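PDB 5IZ5: cytosolic phospholipase A2 delta from Homo sapiens, which hydrolyses glycerophospholipids at the sn-2 position in a calcium-dependent manner, with a preference for releasing linoleic acid. Local coordinates for residues B[682-687]-B[716-721]; B[742-745]-B[749-752]; B[768-773]-B[779-784]. The protein carries 3 engineered substitutions. All blocks are in the same frame, centred on the assembly; numbering follows the deposited sequence.

All three contacts belong to the C-terminal part of the catalytic domain and follow one another along the chain. Contact 1 is the core one: four buried side chains, three of them aromatic, join the start of helix 685-696 and the residue before it to strand 718-720 without a single hydrogen bond. Contact 2 lies at the surface, a short chain reversal with one weak backbone hydrogen bond and mostly polar or charged side chains, plus Val749. Contact 3, partly buried, falls between them in character, setting a loop tyrosine and proline against the first turns of helix 779-794. No two contacts hold the same elements or touch; contacts 1 and 2 come nearest, with about 7 Å between closest atoms.

Contact 1 (B[682-687]-B[716-721]); sequences APFEAL and ECHLFS
Phe684 and His718 have CA atoms 9.9 Å apart, and the CA atoms of Leu687 and Phe720 are separated by the same 9.9 Å, so the two backbones stand well apart and side chains alone bridge the gap. The main event is a T-shaped aromatic pair. Phe684 drives its ring edge into the face of the His718 imidazole, with the ring centroids 4.9 Å apart and the planes at 86°. Its CZ sits over the middle of the imidazole, 3.7 Å from His718 CE1, while CE1 follows along the same face. Phe684 CG lies anti to the carbonyl carbon (chi1 -57°), which sends the ring out across the gap. The same ring meets Phe720 at about a right angle: Phe684 CE1 is 4.1 Å from Phe720 CZ and reaches the edge of that second ring, near its plane. Three residues on, in the first turn of the helix, Leu687 brings a single methyl, CD1, to within 3.8 Å of Phe720 CD2. His718 does not turn freely, because its NE2 takes the backbone N-H of Arg715. With an alanine here, the edge of Phe684 is likely to lose its aromatic face and the Arg715 amide this acceptor. His718 and Phe720, two residues apart, both face the helix start, while Leu719 between them packs on Ile730 and Leu732. Backbone bonds from His718 to His733 and from Phe720 to Leu731 join strand 718-720 antiparallel to strand 730-734, which runs parallel to strand 672-676, and helix 685-696 packs against this region of the mixed sheet.

Contact 2 (B[742-745]-B[749-752]); sequences KDHS and VQRS
The His744 imidazole and the Gln750 amide lie side by side, pointing the same way, with their planes 60° apart. Val749 N sits at the edge of the imidazole, in its plane; Gln750 OE1 approaches the ring obliquely and comes 3.2 Å from His744 NE2. The other ring nitrogen, ND1, is hydrogen-bonded to the carbonyl oxygen of Ser740, which helps fix the rotation of the imidazole. Gln750 starts out away from the other segment, and a bend at its second torsion folds the amide back beside the histidine. The third flat group, the Arg751 guanidinium, meets Ser745 obliquely: Ser745 CB is 3.5 Å from Arg751 NE. A nearly eclipsed chi2 of 25° bends the arginine, and its CG and CD run alongside the serine as well. Its far end forms a salt bridge with Glu755, and a bound sulfate, probably from the crystallisation liquor, lies about 3 Å from the side chain. Ser745 OG also touches Val749 CG1, at 3.6 Å. In the backbone, Val749 O receives a weak hydrogen bond from Ser745 N (3.0 Å, 131° at the hydrogen) and a CA-H...O contact from His744 CA, also at 3.0 Å. His744 and Gln750, their CA atoms 4.4 Å apart, form a non-hydrogen-bonded pair: a single isolated antiparallel bridge closing a tight chain reversal at the surface, away from the catalytic residues.

Contact 3 (B[768-773]-B[779-784]); sequences CPYTLS and EEDFER
Asp781 and Arg784 are the residues of helix segment 779-784 that meet the loop 768-773, through Pro769 and Tyr770. Before them, Glu780 pairs within the helix with Arg784, one turn later, Glu780 OE1 to Arg784 NH2 3.1 Å. Asp781 then makes most of the contact. Its CG stands anti to the carbonyl carbon (chi1 -69°), laying the carboxylate across the proline, with OD2 3.6 Å from Pro769 CB. Its carbonyl oxygen accepts the Tyr770 hydroxyl, near the plane of the tyrosine ring and at its edge; the modelled distance from Tyr770 OH to Asp781 O, 2.5 Å, is very short and best read with caution. Phe782 turns from the loop to pack on helix 386-397, where Glu783 pairs with Arg393. Arg784 adds the aliphatic start of its chain, CB lying 3.9 Å from Tyr770 OH. On the loop side, Pro769 CG covers a face of the tyrosine ring, and the Tyr770 and Tyr777 rings pair edge-to-face. A side-chain-to-backbone hydrogen bond thus ties the loop before helix 779-794 to that helix's first turns; the backbone O of Tyr770 accepts a hydrogen bond from Arg337 NE, and the Tyr770 side chain lies about 9 Å from the substrate-binding Gly334.

Contact 1 (B[682-687]-B[716-721])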
loop_
_atom_site.group_PDB
_atom_site.type_symbol
_atom_site.label_atom_id
_atom_site.label_comp_id
_atom_site.label_asym_id
_atom_site.label_seq_id
_atom_site.Cartn_x
_atom_site.Cartn_y
_atom_site.Cartn_z
ATOM N N ALA B 682 -4.496 22.788 -15.855
ATOM C CA ALA B 682 -5.053 21.504 -16.290
ATOM C C ALA B 682 -6.078 20.905 -15.290
ATOM O O ALA B 682 -5.912 19.787 -14.778
ATOM C CB ALA B 682 -3.925 20.517 -16.564
ATOM N N PRO B 683 -7.156 21.647 -15.019
ATOM C CA PRO B 683 -8.236 21.202 -14.132
ATOM C C PRO B 683 -8.974 19.928 -14.568
ATOM O O PRO B 683 -9.682 19.341 -13.749
ATOM C CB PRO B 683 -9.210 22.380 -14.158
ATOM C CG PRO B 683 -8.876 23.140 -15.397
ATOM C CD PRO B 683 -7.401 22.998 -15.541
ATOM N N PHE B 684 -8.831 19.517 -15.831
ATOM C CA PHE B 684 -9.471 18.294 -16.322
ATOM C C PHE B 684 -8.495 17.141 -16.498
ATOM O O PHE B 684 -8.923 16.023 -16.795
ATOM C CB PHE B 684 -10.186 18.554 -17.650
ATOM C CG PHE B 684 -11.203 19.642 -17.573
ATOM C CD1 PHE B 684 -12.415 19.424 -16.938
ATOM C CD2 PHE B 684 -10.947 20.884 -18.132
ATOM C CE1 PHE B 684 -13.356 20.429 -16.865
ATOM C CE2 PHE B 684 -11.886 21.892 -18.064
ATOM C CZ PHE B 684 -13.093 21.667 -17.430
ATOM N N GLU B 685 -7.201 17.406 -16.310
ATOM C CA GLU B 685 -6.159 16.408 -16.558
ATOM C C GLU B 685 -6.390 15.150 -15.731
ATOM O O GLU B 685 -6.458 14.051 -16.279
ATOM C CB GLU B 685 -4.776 16.991 -16.248
ATOM C CG GLU B 685 -3.611 16.030 -16.472
ATOM C CD GLU B 685 -2.246 16.625 -16.154
ATOM O OE1 GLU B 685 -2.111 17.858 -15.958
ATOM O OE2 GLU B 685 -1.286 15.835 -16.125
ATOM N N ALA B 686 -6.519 15.325 -14.417
ATOM C CA ALA B 686 -6.725 14.209 -13.503
ATOM C C ALA B 686 -7.956 13.405 -13.899
ATOM O O ALA B 686 -7.875 12.188 -13.983
ATOM C CB ALA B 686 -6.845 14.697 -12.058
ATOM N N LEU B 687 -9.082 14.082 -14.150
ATOM C CA LEU B 687 -10.326 13.392 -14.521
ATOM C C LEU B 687 -10.157 12.588 -15.810
ATOM O O LEU B 687 -10.666 11.477 -15.914
ATOM C CB LEU B 687 -11.517 14.360 -14.669
ATOM C CG LEU B 687 -12.648 14.300 -13.630
ATOM C CD1 LEU B 687 -13.786 15.198 -14.085
ATOM C CD2 LEU B 687 -13.174 12.890 -13.410
ATOM N N GLU B 716 -17.336 26.955 -12.493
ATOM C CA GLU B 716 -17.349 26.420 -11.136
ATOM C C GLU B 716 -17.744 24.940 -11.065
ATOM O O GLU B 716 -17.328 24.227 -10.150
ATOM C CB GLU B 716 -18.305 27.224 -10.257
ATOM C CG GLU B 716 -17.830 28.623 -9.884
ATOM C CD GLU B 716 -18.244 29.697 -10.878
ATOM O OE1 GLU B 716 -18.580 29.364 -12.029
ATOM O OE2 GLU B 716 -18.219 30.887 -10.510
ATOM N N CYS B 717 -18.532 24.479 -12.031
ATOM C CA CYS B 717 -19.062 23.129 -11.998
ATOM C C CYS B 717 -19.279 22.573 -13.393
ATOM O O CYS B 717 -19.909 23.218 -14.226
ATOM C CB CYS B 717 -20.386 23.143 -11.247
ATOM S SG CYS B 717 -21.113 21.512 -11.023
ATOM N N HIS B 718 -18.753 21.379 -13.643
ATOM C CA HIS B 718 -18.957 20.680 -14.908
ATOM C C HIS B 718 -19.552 19.309 -14.679
ATOM O O HIS B 718 -19.063 18.547 -13.844
ATOM C CB HIS B 718 -17.632 20.488 -15.629
ATOM C CG HIS B 718 -16.998 21.763 -16.077
ATOM N ND1 HIS B 718 -16.990 22.170 -17.394
ATOM C CD2 HIS B 718 -16.345 22.721 -15.381
ATOM C CE1 HIS B 718 -16.355 23.324 -17.489
ATOM N NE2 HIS B 718 -15.954 23.678 -16.282
ATOM N N LEU B 719 -20.584 18.990 -15.454
ATOM C CA LEU B 719 -21.260 17.704 -15.368
ATOM C C LEU B 719 -20.707 16.737 -16.400
ATOM O O LEU B 719 -20.652 17.058 -17.589
ATOM C CB LEU B 719 -22.764 17.886 -15.599
ATOM C CG LEU B 719 -23.615 16.616 -15.677
ATOM C CD1 LEU B 719 -23.696 15.932 -14.324
ATOM C CD2 LEU B 719 -25.008 16.951 -16.181
ATOM N N PHE B 720 -20.295 15.558 -15.944
ATOM C CA PHE B 720 -19.901 14.481 -16.839
ATOM C C PHE B 720 -20.741 13.273 -16.511
ATOM O O PHE B 720 -20.621 12.706 -15.427
ATOM C CB PHE B 720 -18.416 14.177 -16.702
ATOM C CG PHE B 720 -17.540 15.327 -17.112
ATOM C CD1 PHE B 720 -17.378 15.643 -18.456
ATOM C CD2 PHE B 720 -16.898 16.110 -16.160
ATOM C CE1 PHE B 720 -16.575 16.705 -18.840
ATOM C CE2 PHE B 720 -16.096 17.174 -16.536
ATOM C CZ PHE B 720 -15.936 17.474 -17.878
ATOM N N SER B 721 -21.596 12.895 -17.454
ATOM C CA SER B 721 -22.578 11.860 -17.230
ATOM C C SER B 721 -23.025 11.237 -18.549
ATOM O O SER B 721 -23.213 11.928 -19.553
ATOM C CB SER B 721 -23.770 12.449 -16.472
ATOM O OG SER B 721 -25.000 12.177 -17.101
#

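Contact 2 (B[742-745]-B[749-752])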
loop_
_atom_site.group_PDB
_atom_site.type_symbol
_atom_site.label_atom_id
_atom_site.label_comp_id
_atom_site.label_asym_id
_atom_site.label_seq_id
_atom_site.Cartn_x
_atom_site.Cartn_y
_atom_site.Cartn_z
ATOM N N LYS B 742 -15.077 36.488 -8.639
ATOM C CA LYS B 742 -14.392 37.783 -8.754
ATOM C C LYS B 742 -15.392 38.916 -8.464
ATOM O O LYS B 742 -15.072 39.875 -7.759
ATOM C CB LYS B 742 -13.783 37.969 -10.147
ATOM C CG LYS B 742 -12.337 38.464 -10.163
ATOM C CD LYS B 742 -11.642 38.164 -11.487
ATOM C CE LYS B 742 -11.840 36.718 -11.938
ATOM N NZ LYS B 742 -10.676 36.167 -12.682
ATOM N N ASP B 743 -16.612 38.760 -8.980
ATOM C CA ASP B 743 -17.645 39.801 -8.906
ATOM C C ASP B 743 -18.555 39.651 -7.689
ATOM O O ASP B 743 -18.981 40.652 -7.112
ATOM C CB ASP B 743 -18.523 39.786 -10.164
ATOM C CG ASP B 743 -17.722 39.839 -11.444
ATOM O OD1 ASP B 743 -16.748 40.619 -11.508
ATOM O OD2 ASP B 743 -18.072 39.097 -12.386
ATOM N N HIS B 744 -18.846 38.406 -7.303
ATOM C CA HIS B 744 -19.912 38.114 -6.345
ATOM C C HIS B 744 -19.374 37.642 -5.002
ATOM O O HIS B 744 -18.512 36.770 -4.947
ATOM C CB HIS B 744 -20.849 37.045 -6.916
ATOM C CG HIS B 744 -21.361 37.373 -8.280
ATOM N ND1 HIS B 744 -20.544 37.362 -9.386
ATOM C CD2 HIS B 744 -22.591 37.731 -8.721
ATOM C CE1 HIS B 744 -21.246 37.698 -10.455
ATOM N NE2 HIS B 744 -22.492 37.926 -10.078
ATOM N N SER B 745 -19.898 38.218 -3.923
ATOM C CA SER B 745 -19.540 37.815 -2.563
ATOM C C SER B 745 -20.363 36.622 -2.096
ATOM O O SER B 745 -20.029 35.987 -1.099
ATOM C CB SER B 745 -19.782 38.968 -1.596
ATOM O OG SER B 745 -21.168 39.240 -1.472
ATOM N N VAL B 749 -25.090 37.499 -5.701
ATOM C CA VAL B 749 -24.926 38.745 -4.949
ATOM C C VAL B 749 -23.665 39.483 -5.395
ATOM O O VAL B 749 -22.555 39.024 -5.141
ATOM C CB VAL B 749 -24.837 38.475 -3.430
ATOM C CG1 VAL B 749 -24.555 39.763 -2.664
ATOM C CG2 VAL B 749 -26.115 37.815 -2.928
ATOM N N GLN B 750 -23.846 40.639 -6.032
ATOM C CA GLN B 750 -22.731 41.493 -6.468
ATOM C C GLN B 750 -22.033 42.048 -5.237
ATOM O O GLN B 750 -22.599 42.022 -4.142
ATOM C CB GLN B 750 -23.247 42.663 -7.309
ATOM C CG GLN B 750 -23.997 42.275 -8.578
ATOM C CD GLN B 750 -23.096 41.786 -9.700
ATOM O OE1 GLN B 750 -23.488 40.917 -10.481
ATOM N NE2 GLN B 750 -21.894 42.346 -9.798
ATOM N N ARG B 751 -20.823 42.578 -5.398
ATOM C CA ARG B 751 -20.098 43.064 -4.230
ATOM C C ARG B 751 -19.698 44.538 -4.254
ATOM O O ARG B 751 -19.210 45.052 -5.262
ATOM C CB ARG B 751 -18.883 42.173 -3.946
ATOM C CG ARG B 751 -18.423 42.181 -2.486
ATOM C CD ARG B 751 -19.538 42.534 -1.496
ATOM N NE ARG B 751 -19.315 42.093 -0.122
ATOM C CZ ARG B 751 -19.926 42.613 0.945
ATOM N NH1 ARG B 751 -20.782 43.629 0.822
ATOM N NH2 ARG B 751 -19.658 42.133 2.156
ATOM N N SER B 752 -19.961 45.207 -3.128
ATOM C CA SER B 752 -19.431 46.535 -2.817
ATOM C C SER B 752 -17.997 46.708 -3.308
ATOM O O SER B 752 -17.193 45.774 -3.214
ATOM C CB SER B 752 -19.465 46.788 -1.299
ATOM O OG SER B 752 -18.234 46.417 -0.680
#

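Contact 3 (B[768-773]-B[779-784])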
loop_
_atom_site.group_PDB
_atom_site.type_symbol
_atom_site.label_atom_id
_atom_site.label_comp_id
_atom_site.label_asym_id
_atom_site.label_seq_id
_atom_site.Cartn_x
_atom_site.Cartn_y
_atom_site.Cartn_z
ATOM N N CYS B 768 2.144 33.613 -6.581
ATOM C CA CYS B 768 1.000 32.790 -6.198
ATOM C C CYS B 768 1.330 32.132 -4.864
ATOM O O CYS B 768 2.266 31.336 -4.789
ATOM C CB CYS B 768 0.737 31.708 -7.249
ATOM S SG CYS B 768 -0.497 30.467 -6.782
ATOM N N PRO B 769 0.574 32.464 -3.804
ATOM C CA PRO B 769 0.874 31.928 -2.482
ATOM C C PRO B 769 0.354 30.500 -2.232
ATOM O O PRO B 769 0.498 29.988 -1.119
ATOM C CB PRO B 769 0.158 32.910 -1.560
ATOM C CG PRO B 769 -1.052 33.288 -2.338
ATOM C CD PRO B 769 -0.645 33.290 -3.785
ATOM N N TYR B 770 -0.223 29.859 -3.247
ATOM C CA TYR B 770 -0.837 28.542 -3.081
ATOM C C TYR B 770 -0.028 27.443 -3.764
ATOM O O TYR B 770 -0.557 26.391 -4.102
ATOM C CB TYR B 770 -2.254 28.578 -3.639
ATOM C CG TYR B 770 -3.088 29.709 -3.077
ATOM C CD1 TYR B 770 -3.312 29.814 -1.711
ATOM C CD2 TYR B 770 -3.657 30.671 -3.911
ATOM C CE1 TYR B 770 -4.080 30.842 -1.186
ATOM C CE2 TYR B 770 -4.430 31.703 -3.398
ATOM C CZ TYR B 770 -4.637 31.786 -2.036
ATOM O OH TYR B 770 -5.403 32.805 -1.524
ATOM N N THR B 771 1.259 27.694 -3.968
ATOM C CA THR B 771 2.137 26.721 -4.608
ATOM C C THR B 771 2.365 25.509 -3.690
ATOM O O THR B 771 2.310 25.631 -2.467
ATOM C CB THR B 771 3.475 27.373 -5.043
ATOM O OG1 THR B 771 4.244 26.432 -5.796
ATOM C CG2 THR B 771 4.298 27.853 -3.852
ATOM N N LEU B 772 2.628 24.357 -4.305
ATOM C CA LEU B 772 2.680 23.060 -3.615
ATOM C C LEU B 772 3.420 23.088 -2.284
ATOM O O LEU B 772 2.886 22.678 -1.259
ATOM C CB LEU B 772 3.330 22.005 -4.516
ATOM C CG LEU B 772 3.361 20.563 -4.002
ATOM C CD1 LEU B 772 1.961 20.031 -3.759
ATOM C CD2 LEU B 772 4.102 19.687 -4.999
ATOM N N SER B 773 4.647 23.581 -2.296
ATOM C CA SER B 773 5.479 23.486 -1.108
ATOM C C SER B 773 5.248 24.582 -0.083
ATOM O O SER B 773 5.763 24.469 1.011
ATOM C CB SER B 773 6.952 23.413 -1.482
ATOM O OG SER B 773 7.218 22.201 -2.170
ATOM N N GLU B 779 -3.309 34.963 6.690
ATOM C CA GLU B 779 -4.735 34.711 6.935
ATOM C C GLU B 779 -5.590 35.296 5.818
ATOM O O GLU B 779 -6.596 34.713 5.420
ATOM C CB GLU B 779 -5.164 35.256 8.300
ATOM C CG GLU B 779 -4.447 34.582 9.467
ATOM C CD GLU B 779 -5.259 34.533 10.753
ATOM O OE1 GLU B 779 -4.750 33.972 11.746
ATOM O OE2 GLU B 779 -6.400 35.040 10.784
ATOM N N GLU B 780 -5.150 36.440 5.304
ATOM C CA GLU B 780 -5.723 37.062 4.117
ATOM C C GLU B 780 -5.839 36.072 2.952
ATOM O O GLU B 780 -6.916 35.903 2.383
ATOM C CB GLU B 780 -4.842 38.248 3.705
ATOM C CG GLU B 780 -5.562 39.400 3.026
ATOM C CD GLU B 780 -4.615 40.537 2.649
ATOM O OE1 GLU B 780 -5.101 41.569 2.132
ATOM O OE2 GLU B 780 -3.387 40.401 2.868
ATOM N N ASP B 781 -4.725 35.422 2.608
ATOM C CA ASP B 781 -4.673 34.465 1.492
ATOM C C ASP B 781 -5.425 33.164 1.774
ATOM O O ASP B 781 -5.975 32.551 0.861
ATOM C CB ASP B 781 -3.220 34.130 1.132
ATOM C CG ASP B 781 -2.476 35.304 0.515
ATOM O OD1 ASP B 781 -3.122 36.163 -0.121
ATOM O OD2 ASP B 781 -1.237 35.356 0.657
ATOM N N PHE B 782 -5.421 32.732 3.032
ATOM C CA PHE B 782 -6.177 31.552 3.446
ATOM C C PHE B 782 -7.664 31.773 3.204
ATOM O O PHE B 782 -8.325 30.943 2.576
ATOM C CB PHE B 782 -5.937 31.265 4.931
ATOM C CG PHE B 782 -6.691 30.072 5.453
ATOM C CD1 PHE B 782 -6.074 28.831 5.553
ATOM C CD2 PHE B 782 -8.016 30.188 5.853
ATOM C CE1 PHE B 782 -6.761 27.727 6.037
ATOM C CE2 PHE B 782 -8.707 29.088 6.340
ATOM C CZ PHE B 782 -8.078 27.856 6.433
ATOM N N GLU B 783 -8.174 32.899 3.709
ATOM C CA GLU B 783 -9.604 33.220 3.632
ATOM C C GLU B 783 -10.116 33.308 2.201
ATOM O O GLU B 783 -11.178 32.780 1.893
ATOM C CB GLU B 783 -9.922 34.518 4.387
ATOM C CG GLU B 783 -9.928 34.364 5.902
ATOM C CD GLU B 783 -11.069 33.493 6.412
ATOM O OE1 GLU B 783 -12.225 33.719 6.006
ATOM O OE2 GLU B 783 -10.817 32.575 7.219
ATOM N N ARG B 784 -9.351 33.951 1.325
ATOM C CA ARG B 784 -9.717 34.045 -0.090
ATOM C C ARG B 784 -9.914 32.680 -0.741
ATOM O O ARG B 784 -10.913 32.452 -1.423
ATOM C CB ARG B 784 -8.654 34.810 -0.874
ATOM C CG ARG B 784 -8.743 36.321 -0.725
ATOM C CD ARG B 784 -7.658 36.998 -1.551
ATOM N NE ARG B 784 -6.895 38.016 -0.829
ATOM C CZ ARG B 784 -6.740 39.289 -1.189
ATOM N NH1 ARG B 784 -7.328 39.786 -2.273
ATOM N NH2 ARG B 784 -5.982 40.074 -0.432
#